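Local coordinates for putative sugar binding protein (Geobacillus stearothermophilus, PDB 6GT9) that binds galactose, and glucose as well, and probably acts as the sugar sensor of a three-component system linked to galactan utilization, at residues 131-136 with 293-298; 158-163 with 188-193; 166-171 with 218-223; 241-246 with 258-263. All coordinates share one frame; numbering follows the deposited sequence.

Contact 1: 131-136 with 293-298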
loop_
_atom_site.group_PDB
_atom_site.type_symbol
_atom_site.label_atom_id
_atom_site.label_comp_id
_atom_site.label_asym_id
_atom_site.label_seq_id
_atom_site.Cartn_x
_atom_site.Cartn_y
_atom_site.Cartn_z
ATOM N N VAL A 131 -8.146 7.967 4.783
ATOM C CA VAL A 131 -6.804 8.457 5.121
ATOM C C VAL A 131 -5.793 7.545 4.442
ATOM O O VAL A 131 -5.682 6.365 4.786
ATOM C CB VAL A 131 -6.541 8.507 6.630
ATOM C CG1 VAL A 131 -5.232 9.243 6.901
ATOM C CG2 VAL A 131 -7.692 9.183 7.357
ATOM N N GLY A 132 -5.036 8.085 3.503
ATOM C CA GLY A 132 -4.061 7.258 2.820
ATOM C C GLY A 132 -3.455 8.026 1.673
ATOM O O GLY A 132 -3.846 9.157 1.366
ATOM N N THR A 133 -2.483 7.388 1.052
ATOM C CA THR A 133 -1.840 7.965 -0.116
ATOM C C THR A 133 -2.861 8.179 -1.226
ATOM O O THR A 133 -3.840 7.439 -1.353
ATOM C CB THR A 133 -0.709 7.047 -0.587
ATOM O OG1 THR A 133 0.240 6.873 0.473
ATOM C CG2 THR A 133 0.006 7.619 -1.810
ATOM N N ASP A 134 -2.651 9.242 -2.010
ATOM C CA ASP A 134 -3.241 9.340 -3.338
ATOM C C ASP A 134 -2.540 8.327 -4.240
ATOM O O ASP A 134 -1.482 8.618 -4.814
ATOM C CB ASP A 134 -3.105 10.764 -3.889
ATOM C CG ASP A 134 -3.753 10.933 -5.253
ATOM O OD1 ASP A 134 -3.914 9.939 -5.981
ATOM O OD2 ASP A 134 -4.117 12.071 -5.603
ATOM N N ASN A 135 -3.131 7.142 -4.395
ATOM C CA ASN A 135 -2.399 6.023 -4.993
ATOM C C ASN A 135 -2.155 6.215 -6.489
ATOM O O ASN A 135 -1.088 5.838 -6.995
ATOM C CB ASN A 135 -3.142 4.719 -4.714
ATOM C CG ASN A 135 -2.973 4.281 -3.292
ATOM O OD1 ASN A 135 -1.837 4.101 -2.830
ATOM N ND2 ASN A 135 -4.087 4.130 -2.563
ATOM N N TYR A 136 -3.132 6.774 -7.215
ATOM C CA TYR A 136 -2.907 7.089 -8.623
ATOM C C TYR A 136 -1.703 8.001 -8.775
ATOM O O TYR A 136 -0.825 7.772 -9.615
ATOM C CB TYR A 136 -4.135 7.763 -9.248
ATOM C CG TYR A 136 -3.851 8.190 -10.690
ATOM C CD1 TYR A 136 -4.047 7.305 -11.743
ATOM C CD2 TYR A 136 -3.349 9.454 -10.990
ATOM C CE1 TYR A 136 -3.770 7.670 -13.062
ATOM C CE2 TYR A 136 -3.063 9.826 -12.311
ATOM C CZ TYR A 136 -3.286 8.927 -13.339
ATOM O OH TYR A 136 -3.013 9.263 -14.652
ATOM N N THR A 293 -8.171 12.627 3.300
ATOM C CA THR A 293 -6.911 13.134 3.836
ATOM C C THR A 293 -5.796 12.322 3.188
ATOM O O THR A 293 -5.577 11.162 3.558
ATOM C CB THR A 293 -6.864 13.027 5.365
ATOM O OG1 THR A 293 -7.915 13.814 5.948
ATOM C CG2 THR A 293 -5.521 13.529 5.901
ATOM N N ASN A 294 -5.090 12.916 2.220
ATOM C CA ASN A 294 -3.993 12.222 1.545
ATOM C C ASN A 294 -2.699 12.483 2.301
ATOM O O ASN A 294 -2.198 13.614 2.312
ATOM C CB ASN A 294 -3.844 12.673 0.096
ATOM C CG ASN A 294 -4.934 12.144 -0.790
ATOM O OD1 ASN A 294 -5.501 12.890 -1.588
ATOM N ND2 ASN A 294 -5.255 10.856 -0.650
ATOM N N THR A 295 -2.147 11.438 2.911
ATOM C CA THR A 295 -0.852 11.571 3.548
ATOM C C THR A 295 0.237 11.728 2.484
ATOM O O THR A 295 0.057 11.379 1.309
ATOM C CB THR A 295 -0.586 10.380 4.471
ATOM O OG1 THR A 295 -0.843 9.150 3.781
ATOM C CG2 THR A 295 -1.519 10.454 5.706
ATOM N N GLU A 296 1.368 12.292 2.911
ATOM C CA GLU A 296 2.452 12.671 1.998
ATOM C C GLU A 296 2.933 11.494 1.152
ATOM O O GLU A 296 3.057 10.371 1.641
ATOM C CB GLU A 296 3.620 13.225 2.821
ATOM C CG GLU A 296 4.932 13.408 2.080
ATOM C CD GLU A 296 4.989 14.727 1.325
ATOM O OE1 GLU A 296 3.928 15.176 0.836
ATOM O OE2 GLU A 296 6.087 15.325 1.230
ATOM N N THR A 297 3.204 11.757 -0.135
ATOM C CA THR A 297 3.911 10.806 -0.986
ATOM C C THR A 297 4.874 11.586 -1.876
ATOM O O THR A 297 4.606 12.732 -2.257
ATOM C CB THR A 297 2.955 9.926 -1.842
ATOM O OG1 THR A 297 3.692 8.869 -2.497
ATOM C CG2 THR A 297 2.229 10.743 -2.898
ATOM N N LYS A 298 6.016 10.968 -2.164
ATOM C CA LYS A 298 7.084 11.595 -2.947
ATOM C C LYS A 298 8.121 10.532 -3.256
ATOM O O LYS A 298 8.289 9.582 -2.487
ATOM C CB LYS A 298 7.748 12.743 -2.187
ATOM C CG LYS A 298 8.378 12.310 -0.871
ATOM C CD LYS A 298 9.385 13.328 -0.356
ATOM C CE LYS A 298 9.308 13.461 1.159
ATOM N NZ LYS A 298 10.442 14.241 1.739
HETATM O O HOH W 1 1.302 8.360 2.442
HETATM O O HOH W 2 -0.875 11.230 -1.537
#
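The flat amide of N294 lies against the N-terminal end of helix 135-149, at D134: the CB of D134 stands over one amide face, 3.9 Å from N294 CG, and the backbone N of D134 lies on that same side. At the amide edge ND2 gives a nearly straight hydrogen bond (178°) to G132 O, the acceptor only 1° out of the amide plane. G132 O is gripped twice, since T295 N also reaches it at 3.2 Å, and the two donors arrive from opposite faces of the G132 carbonyl plane. G132 also donates: its N bonds to T293 O at 3.1 Å, closing the parallel pairing of V131 with T293.

Beyond the strands, contact passes to small side chains and water. The side chains of T295 and V131 cross at about a right angle, CG2 of T295 4.1 Å from CG1 of V131. Chi1 of T133 (-59°) sets OG1 beside the backbone N and turns CG2 to T297 CB, 3.7 Å away. Water 1 links the hydroxyls of T133 and T295 with E296 O; water 2 takes the N-H of D134 and donates to T295 O. T133 OG1 also hydrogen-bonds to OE1 of Q267, a residue of the galactose site, and D134, the helix N-cap, bonds to Y137 N.

Both segments here run out of the N-terminal sheet toward the C-terminal domain, as hinge crossovers do in type I periplasmic binding proteins. Direct bonds hold the strand ends while water bridges join the crossover, a chemistry consistent with a hinge that adjusts slightly as the cleft opens and closes.

Contact 2: 158-163 with 188-193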
loop_
_atom_site.group_PDB
_atom_site.type_symbol
_atom_site.label_atom_id
_atom_site.label_comp_id
_atom_site.label_asym_id
_atom_site.label_seq_id
_atom_site.Cartn_x
_atom_site.Cartn_y
_atom_site.Cartn_z
ATOM N N ILE A 158 7.067 -4.813 -14.377
ATOM C CA ILE A 158 6.319 -4.347 -13.215
ATOM C C ILE A 158 6.009 -5.546 -12.345
ATOM O O ILE A 158 5.526 -6.572 -12.839
ATOM C CB ILE A 158 5.009 -3.639 -13.605
ATOM C CG1 ILE A 158 5.303 -2.377 -14.404
ATOM C CG2 ILE A 158 4.164 -3.329 -12.339
ATOM C CD1 ILE A 158 4.051 -1.604 -14.839
ATOM N N ILE A 159 6.311 -5.431 -11.063
ATOM C CA ILE A 159 5.816 -6.364 -10.063
ATOM C C ILE A 159 4.826 -5.608 -9.182
ATOM O O ILE A 159 5.144 -4.541 -8.642
ATOM C CB ILE A 159 6.979 -6.989 -9.280
ATOM C CG1 ILE A 159 7.882 -7.715 -10.291
ATOM C CG2 ILE A 159 6.478 -7.931 -8.208
ATOM C CD1 ILE A 159 8.972 -8.501 -9.699
ATOM N N THR A 160 3.612 -6.138 -9.073
ATOM C CA THR A 160 2.535 -5.484 -8.353
ATOM C C THR A 160 1.980 -6.454 -7.315
ATOM O O THR A 160 2.068 -7.673 -7.474
ATOM C CB THR A 160 1.441 -4.992 -9.334
ATOM O OG1 THR A 160 0.503 -4.150 -8.655
ATOM C CG2 THR A 160 0.702 -6.158 -9.979
ATOM N N GLY A 161 1.430 -5.905 -6.233
ATOM C CA GLY A 161 0.910 -6.762 -5.172
ATOM C C GLY A 161 -0.172 -7.713 -5.653
ATOM O O GLY A 161 -0.190 -8.888 -5.278
ATOM N N SER A 162 -1.087 -7.219 -6.484
ATOM C CA SER A 162 -2.131 -8.030 -7.100
ATOM C C SER A 162 -2.771 -7.202 -8.200
ATOM O O SER A 162 -2.688 -5.974 -8.193
ATOM C CB SER A 162 -3.188 -8.485 -6.080
ATOM O OG SER A 162 -3.879 -7.387 -5.514
ATOM N N LEU A 163 -3.430 -7.888 -9.133
ATOM C CA LEU A 163 -4.103 -7.220 -10.242
ATOM C C LEU A 163 -5.504 -6.748 -9.892
ATOM O O LEU A 163 -6.106 -6.012 -10.683
ATOM C CB LEU A 163 -4.187 -8.152 -11.449
ATOM C CG LEU A 163 -2.832 -8.562 -12.009
ATOM C CD1 LEU A 163 -2.992 -9.637 -13.075
ATOM C CD2 LEU A 163 -2.108 -7.345 -12.556
ATOM N N VAL A 188 7.101 -4.523 -20.704
ATOM C CA VAL A 188 7.068 -5.831 -21.350
ATOM C C VAL A 188 6.539 -6.923 -20.445
ATOM O O VAL A 188 6.390 -8.068 -20.899
ATOM C CB VAL A 188 8.455 -6.218 -21.891
ATOM C CG1 VAL A 188 8.958 -5.140 -22.836
ATOM C CG2 VAL A 188 9.425 -6.420 -20.750
ATOM N N ALA A 189 6.258 -6.623 -19.180
ATOM C CA ALA A 189 5.803 -7.658 -18.266
ATOM C C ALA A 189 5.195 -7.003 -17.035
ATOM O O ALA A 189 5.689 -5.973 -16.564
ATOM C CB ALA A 189 6.961 -8.588 -17.872
ATOM N N ILE A 190 4.103 -7.594 -16.546
ATOM C CA ILE A 190 3.461 -7.225 -15.284
ATOM C C ILE A 190 3.118 -8.527 -14.568
ATOM O O ILE A 190 2.405 -9.368 -15.126
ATOM C CB ILE A 190 2.189 -6.371 -15.498
ATOM C CG1 ILE A 190 2.495 -5.155 -16.379
ATOM C CG2 ILE A 190 1.586 -5.929 -14.165
ATOM C CD1 ILE A 190 1.307 -4.244 -16.646
ATOM N N GLU A 191 3.644 -8.713 -13.352
ATOM C CA GLU A 191 3.424 -9.930 -12.577
ATOM C C GLU A 191 3.029 -9.589 -11.142
ATOM O O GLU A 191 3.363 -8.526 -10.617
ATOM C CB GLU A 191 4.673 -10.827 -12.564
ATOM C CG GLU A 191 5.182 -11.211 -13.957
ATOM C CD GLU A 191 4.350 -12.298 -14.628
ATOM O OE1 GLU A 191 3.520 -12.932 -13.936
ATOM O OE2 GLU A 191 4.527 -12.517 -15.849
ATOM N N GLU A 192 2.324 -10.524 -10.505
ATOM C CA GLU A 192 1.823 -10.376 -9.143
ATOM C C GLU A 192 2.754 -11.044 -8.140
ATOM O O GLU A 192 3.217 -12.168 -8.354
ATOM C CB GLU A 192 0.434 -10.991 -9.016
ATOM C CG GLU A 192 -0.600 -10.351 -9.909
ATOM C CD GLU A 192 -1.936 -11.057 -9.828
ATOM O OE1 GLU A 192 -2.124 -12.053 -10.561
ATOM O OE2 GLU A 192 -2.792 -10.625 -9.026
ATOM N N SER A 193 2.993 -10.361 -7.024
ATOM C CA SER A 193 3.835 -10.888 -5.957
ATOM C C SER A 193 3.044 -11.421 -4.765
ATOM O O SER A 193 3.636 -12.063 -3.895
ATOM C CB SER A 193 4.790 -9.798 -5.461
ATOM O OG SER A 193 4.055 -8.783 -4.775
#
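Strands 154-160 and 185-192 are the two parallel strands of a beta-alpha-beta unit joined through helix 166-179, and I158 pairs with I190, I159 with E191 and T160 with E192. The tight part is the backbone seam: I158 N to A189 O, E191 N to I158 O, T160 N to E191 O and S193 N to T160 O all span 2.8 to 2.9 Å. The strand axes lie 4.7 Å apart and are inclined at 19° to each other.

On the face of I158, T160 and I190, turned to helix 166-179, the two isoleucines run alongside each other, I158 CB 4.0 Å from I190 CG1. On the other face I159 CG2 rests on S193 CB at 3.7 Å, under helices 197-210 and 224-235. The hydroxyl of T160 turns to T220 and that of S193 to D224, which ties this end to the loop after strand 216-219 and to the start of helix 224-235.

The outer side is looser. Strand 185-192 is an edge of the sheet, the E191 carboxylate bends off from strand 154-160, and the exposed L163 reaches I190 CG2 with CD2 only at 4.3 Å. E192 on L163 is a close local exception: extended beyond CG (chi2 176°), it crosses the leucine at about a right angle, CD 3.4 Å from L163 CG. Its OE2 accepts the backbone N-H of L163 at 2.8 Å, the donor standing above the carboxylate plane.

Contact 3: 166-171 with 218-223. With GAL (beta-D-galactopyranose), chain E.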
loop_
_atom_site.group_PDB
_atom_site.type_symbol
_atom_site.label_atom_id
_atom_site.label_comp_id
_atom_site.label_asym_id
_atom_site.label_seq_id
_atom_site.Cartn_x
_atom_site.Cartn_y
_atom_site.Cartn_z
ATOM N N ALA A 166 -7.272 -2.315 -5.401
ATOM C CA ALA A 166 -7.503 -1.003 -5.980
ATOM C C ALA A 166 -6.260 -0.123 -5.916
ATOM O O ALA A 166 -5.969 0.600 -6.872
ATOM C CB ALA A 166 -8.688 -0.333 -5.272
ATOM N N HIS A 167 -5.514 -0.151 -4.804
ATOM C CA HIS A 167 -4.341 0.722 -4.710
ATOM C C HIS A 167 -3.236 0.265 -5.651
ATOM O O HIS A 167 -2.510 1.092 -6.216
ATOM C CB HIS A 167 -3.817 0.814 -3.270
ATOM C CG HIS A 167 -3.417 -0.491 -2.645
ATOM N ND1 HIS A 167 -4.027 -1.694 -2.937
ATOM C CD2 HIS A 167 -2.531 -0.756 -1.655
ATOM C CE1 HIS A 167 -3.507 -2.649 -2.181
ATOM N NE2 HIS A 167 -2.600 -2.105 -1.391
ATOM N N GLN A 168 -3.111 -1.047 -5.838
ATOM C CA GLN A 168 -2.154 -1.579 -6.804
ATOM C C GLN A 168 -2.535 -1.184 -8.219
ATOM O O GLN A 168 -1.680 -0.754 -9.005
ATOM C CB GLN A 168 -2.075 -3.102 -6.666
ATOM C CG GLN A 168 -1.621 -3.543 -5.285
ATOM C CD GLN A 168 -0.262 -2.969 -4.933
ATOM O OE1 GLN A 168 0.762 -3.431 -5.434
ATOM N NE2 GLN A 168 -0.247 -1.940 -4.085
ATOM N N GLN A 169 -3.817 -1.324 -8.567
ATOM C CA GLN A 169 -4.263 -0.918 -9.898
ATOM C C GLN A 169 -3.966 0.551 -10.147
ATOM O O GLN A 169 -3.496 0.928 -11.232
ATOM C CB GLN A 169 -5.758 -1.193 -10.059
ATOM C CG GLN A 169 -6.128 -2.661 -10.245
ATOM C CD GLN A 169 -7.633 -2.886 -10.140
ATOM O OE1 GLN A 169 -8.395 -1.951 -9.896
ATOM N NE2 GLN A 169 -8.059 -4.126 -10.311
ATOM N N LEU A 170 -4.210 1.397 -9.145
ATOM C CA LEU A 170 -4.020 2.829 -9.344
ATOM C C LEU A 170 -2.542 3.187 -9.493
ATOM O O LEU A 170 -2.196 4.062 -10.296
ATOM C CB LEU A 170 -4.668 3.609 -8.195
ATOM C CG LEU A 170 -6.200 3.674 -8.178
ATOM C CD1 LEU A 170 -6.688 4.332 -6.881
ATOM C CD2 LEU A 170 -6.733 4.454 -9.369
ATOM N N ARG A 171 -1.656 2.524 -8.738
ATOM C CA ARG A 171 -0.223 2.820 -8.833
ATOM C C ARG A 171 0.363 2.344 -10.154
ATOM O O ARG A 171 1.298 2.960 -10.685
ATOM C CB ARG A 171 0.535 2.179 -7.670
ATOM C CG ARG A 171 0.155 2.728 -6.306
ATOM C CD ARG A 171 0.666 1.834 -5.180
ATOM N NE ARG A 171 0.087 2.257 -3.909
ATOM C CZ ARG A 171 0.385 1.747 -2.720
ATOM N NH1 ARG A 171 1.269 0.758 -2.609
ATOM N NH2 ARG A 171 -0.235 2.223 -1.640
ATOM N N TYR A 218 9.728 -1.899 -11.735
ATOM C CA TYR A 218 8.865 -1.034 -10.936
ATOM C C TYR A 218 8.045 -1.926 -10.013
ATOM O O TYR A 218 7.253 -2.739 -10.493
ATOM C CB TYR A 218 7.944 -0.213 -11.837
ATOM C CG TYR A 218 6.802 0.521 -11.156
ATOM C CD1 TYR A 218 6.996 1.217 -9.968
ATOM C CD2 TYR A 218 5.548 0.573 -11.743
ATOM C CE1 TYR A 218 5.961 1.921 -9.357
ATOM C CE2 TYR A 218 4.503 1.272 -11.147
ATOM C CZ TYR A 218 4.718 1.957 -9.963
ATOM O OH TYR A 218 3.680 2.655 -9.381
ATOM N N GLY A 219 8.246 -1.790 -8.705
ATOM C CA GLY A 219 7.461 -2.524 -7.712
ATOM C C GLY A 219 6.456 -1.585 -7.070
ATOM O O GLY A 219 6.775 -0.429 -6.784
ATOM N N THR A 220 5.229 -2.074 -6.860
ATOM C CA THR A 220 4.159 -1.184 -6.422
ATOM C C THR A 220 3.701 -1.434 -4.997
ATOM O O THR A 220 2.744 -0.791 -4.557
ATOM C CB THR A 220 2.950 -1.273 -7.366
ATOM O OG1 THR A 220 2.329 -2.565 -7.266
ATOM C CG2 THR A 220 3.387 -1.030 -8.811
ATOM N N SER A 221 4.342 -2.347 -4.268
ATOM C CA SER A 221 4.011 -2.572 -2.869
ATOM C C SER A 221 5.307 -2.783 -2.100
ATOM O O SER A 221 6.387 -2.890 -2.685
ATOM C CB SER A 221 3.029 -3.741 -2.707
ATOM O OG SER A 221 3.623 -4.992 -3.027
ATOM N N ALA A 222 5.192 -2.867 -0.770
ATOM C CA ALA A 222 6.326 -2.559 0.101
ATOM C C ALA A 222 7.483 -3.548 -0.003
ATOM O O ALA A 222 8.618 -3.175 0.319
ATOM C CB ALA A 222 5.867 -2.478 1.553
ATOM N N LEU A 223 7.238 -4.787 -0.430
ATOM C CA LEU A 223 8.276 -5.813 -0.472
ATOM C C LEU A 223 8.732 -6.150 -1.888
ATOM O O LEU A 223 9.650 -6.963 -2.057
ATOM C CB LEU A 223 7.773 -7.085 0.234
ATOM C CG LEU A 223 7.336 -6.841 1.680
ATOM C CD1 LEU A 223 6.616 -8.054 2.273
ATOM C CD2 LEU A 223 8.526 -6.438 2.546
HETATM C C1 GAL E . 2.220 -1.125 0.599
HETATM C C2 GAL E . 0.712 -0.976 0.585
HETATM C C3 GAL E . 0.046 -1.863 1.653
HETATM C C4 GAL E . 0.465 -3.311 1.464
HETATM C C5 GAL E . 1.979 -3.423 1.395
HETATM C C6 GAL E . 2.449 -4.831 1.022
HETATM O O1 GAL E . 2.789 -0.317 -0.413
HETATM O O2 GAL E . 0.328 0.383 0.841
HETATM O O3 GAL E . -1.339 -1.838 1.491
HETATM O O4 GAL E . -0.107 -3.841 0.264
HETATM O O5 GAL E . 2.579 -2.506 0.393
HETATM O O6 GAL E . 3.816 -5.003 1.327
#
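This contact forms one wall of the galactose pocket, where the first turns of helix 166-179 meet the loop that follows strand 216-219. R171 and T220 carry it: the extended arginine brings NH1 to T220 O at 2.9 Å, with that oxygen 4° from the guanidinium plane. NH1 also bonds to galactose O1, and NH2 to O2 at 3.1 Å, while N135 takes a further bond from NH2 and so helps fix the group. H167 CD2 lies over one face of the guanidinium, toward its rim, and H167 NE2 donates to galactose O3 at 3.2 Å.

Behind this layer Q168 is bent at chi2 (-58°). T220 OG1 donates to Q168 OE1 at 2.6 Å, and Q168 NE2, seated over the centre of the H167 ring, returns a bond to T220 O. That oxygen therefore accepts from both R171 and Q168, the glutamine bond being the longer at 3.2 Å, with its donor above the carbonyl plane. From the loop, A222 N bonds to galactose O5 at 2.9 Å.

Y218 OH meets R171 O at 2.7 Å from above the carbonyl plane, and its ring stacks on F175 further along the same helix. Strand 216-219 lies between strands 154-160 and 242-246, and D224 of helix 224-235 holds the hydroxyl of S221.

Contact 4: 241-246 with 258-263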
loop_
_atom_site.group_PDB
_atom_site.type_symbol
_atom_site.label_atom_id
_atom_site.label_comp_id
_atom_site.label_asym_id
_atom_site.label_seq_id
_atom_site.Cartn_x
_atom_site.Cartn_y
_atom_site.Cartn_z
ATOM N N THR A 241 20.669 -2.538 -13.568
ATOM C CA THR A 241 19.234 -2.645 -13.693
ATOM C C THR A 241 18.640 -1.561 -12.826
ATOM O O THR A 241 19.026 -1.433 -11.727
ATOM C CB THR A 241 18.803 -3.993 -13.128
ATOM O OG1 THR A 241 19.368 -5.016 -13.907
ATOM C CG2 THR A 241 17.325 -4.155 -13.111
ATOM N N TYR A 242 17.705 -0.801 -13.363
ATOM C CA TYR A 242 17.049 0.279 -12.636
ATOM C C TYR A 242 15.868 -0.280 -11.851
ATOM O O TYR A 242 15.002 -0.952 -12.415
ATOM C CB TYR A 242 16.580 1.370 -13.600
ATOM C CG TYR A 242 15.876 2.543 -12.939
ATOM C CD1 TYR A 242 16.590 3.644 -12.483
ATOM C CD2 TYR A 242 14.491 2.547 -12.778
ATOM C CE1 TYR A 242 15.939 4.721 -11.873
ATOM C CE2 TYR A 242 13.834 3.618 -12.173
ATOM C CZ TYR A 242 14.560 4.699 -11.722
ATOM O OH TYR A 242 13.904 5.771 -11.132
ATOM N N ILE A 243 15.828 -0.003 -10.552
ATOM C CA ILE A 243 14.734 -0.469 -9.697
ATOM C C ILE A 243 14.108 0.731 -9.009
ATOM O O ILE A 243 14.793 1.453 -8.274
ATOM C CB ILE A 243 15.209 -1.478 -8.644
ATOM C CG1 ILE A 243 15.898 -2.663 -9.302
ATOM C CG2 ILE A 243 14.020 -1.972 -7.821
ATOM C CD1 ILE A 243 16.458 -3.648 -8.295
ATOM N N ILE A 244 12.805 0.924 -9.206
ATOM C CA ILE A 244 12.039 1.855 -8.387
ATOM C C ILE A 244 10.941 1.060 -7.686
ATOM O O ILE A 244 10.208 0.296 -8.327
ATOM C CB ILE A 244 11.477 3.042 -9.203
ATOM C CG1 ILE A 244 10.697 4.007 -8.278
ATOM C CG2 ILE A 244 10.651 2.567 -10.380
ATOM C CD1 ILE A 244 10.446 5.409 -8.856
ATOM N N GLY A 245 10.880 1.184 -6.368
ATOM C CA GLY A 245 9.885 0.461 -5.585
ATOM C C GLY A 245 9.044 1.367 -4.713
ATOM O O GLY A 245 9.065 2.588 -4.886
ATOM N N PHE A 246 8.292 0.779 -3.777
ATOM C CA PHE A 246 7.425 1.507 -2.865
ATOM C C PHE A 246 7.887 1.336 -1.425
ATOM O O PHE A 246 8.433 0.298 -1.046
ATOM C CB PHE A 246 5.958 1.046 -2.980
ATOM C CG PHE A 246 5.077 2.016 -3.725
ATOM C CD1 PHE A 246 5.171 2.138 -5.102
ATOM C CD2 PHE A 246 4.182 2.820 -3.043
ATOM C CE1 PHE A 246 4.374 3.024 -5.791
ATOM C CE2 PHE A 246 3.382 3.729 -3.722
ATOM C CZ PHE A 246 3.485 3.829 -5.109
ATOM N N LYS A 258 23.006 0.924 -0.890
ATOM C CA LYS A 258 23.935 0.118 -1.671
ATOM C C LYS A 258 23.915 0.458 -3.151
ATOM O O LYS A 258 24.824 0.030 -3.875
ATOM C CB LYS A 258 23.625 -1.367 -1.503
ATOM C CG LYS A 258 24.232 -1.999 -0.264
ATOM C CD LYS A 258 23.558 -3.323 0.090
ATOM C CE LYS A 258 24.261 -4.531 -0.514
ATOM N NZ LYS A 258 24.323 -4.474 -2.002
ATOM N N GLY A 259 22.912 1.197 -3.620
ATOM C CA GLY A 259 22.777 1.505 -5.028
ATOM C C GLY A 259 22.012 0.476 -5.832
ATOM O O GLY A 259 21.725 0.724 -7.009
ATOM N N THR A 260 21.660 -0.662 -5.225
ATOM C CA THR A 260 20.910 -1.694 -5.934
ATOM C C THR A 260 19.529 -1.197 -6.339
ATOM O O THR A 260 19.091 -1.405 -7.476
ATOM C CB THR A 260 20.788 -2.936 -5.058
ATOM O OG1 THR A 260 22.082 -3.290 -4.551
ATOM C CG2 THR A 260 20.212 -4.084 -5.859
ATOM N N ILE A 261 18.808 -0.563 -5.399
ATOM C CA ILE A 261 17.571 0.156 -5.695
ATOM C C ILE A 261 17.912 1.609 -5.985
ATOM O O ILE A 261 18.743 2.213 -5.303
ATOM C CB ILE A 261 16.573 0.025 -4.523
ATOM C CG1 ILE A 261 16.142 -1.443 -4.395
ATOM C CG2 ILE A 261 15.376 0.944 -4.712
ATOM C CD1 ILE A 261 15.149 -1.719 -3.273
ATOM N N ALA A 262 17.282 2.174 -7.014
ATOM C CA ALA A 262 17.542 3.556 -7.405
ATOM C C ALA A 262 16.602 4.560 -6.752
ATOM O O ALA A 262 16.991 5.716 -6.523
ATOM C CB ALA A 262 17.434 3.699 -8.925
ATOM N N ALA A 263 15.365 4.167 -6.460
ATOM C CA ALA A 263 14.405 5.133 -5.955
ATOM C C ALA A 263 13.285 4.383 -5.262
ATOM O O ALA A 263 13.104 3.183 -5.465
ATOM C CB ALA A 263 13.833 5.997 -7.075
HETATM O O HOH W 3 18.674 0.481 -9.612
#
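The methyl of A262 presses obliquely against the Y242 ring, with CB 3.5 Å from CE1. The next methyl, A263 CB, sits against the flank of I244, 3.9 Å from CD1; CG1 of I244 is anti to the backbone N (chi1 -179°), which lays the arm of the side chain along A263. On the other side of the strand I243 and I261 meet at a slant, I243 CG2 touching I261 CG1 at 4.1 Å. I261 CG2 settles over the I243 carbonyl, 3.6 Å from its O, and I243 CD1 reaches back over T260 O.

Strand 242-246, helix 250-258 and strand 263-266 form a beta-alpha-beta unit of the C-terminal domain, and these residues bring the chain back into the sheet. The helix ends in a Schellman motif at G259, where phi turns positive. I244 then pairs in parallel with A263. I243 O takes A262 N at 2.9 Å and, weakly, A263 N, while G245 N bonds to A263 O at 3.1 Å.

Where the two segments splay apart, water 3 fills the notch between them, donating to T241 O and T260 O and accepting from I243 N. Helix 224-235 packs on I243 and I261 through A225, and its E233 holds the hydroxyl of T260 and the ammonium of K258. Helix 135-149 covers the side of Y242 and I244, where D149 bonds to the Y242 hydroxyl, while F246 lies against Y218 of the neighbouring strand.

From the N terminus, 131-136 opens contact 1 as the chain leaves the N-terminal sheet. Inside the C-terminal domain, 158-163 opens contact 2, and 166-171 opens contact 3 before 188-193 has closed contact 2; 218-223 then closes contact 3, so these two cross. Contact 4 follows in series, from 241-246 to 258-263, and 293-298 finally closes contact 1 around all three. Contacts 2, 3 and 4 share the mixed sheet: G161 N meets Q168 OE1 between contacts 2 and 3, and G219 N meets I244 O between contacts 3 and 4. The start of helix 135-149 packs on helix 166-179, bringing the interdomain crossover of contact 1 against the galactose site.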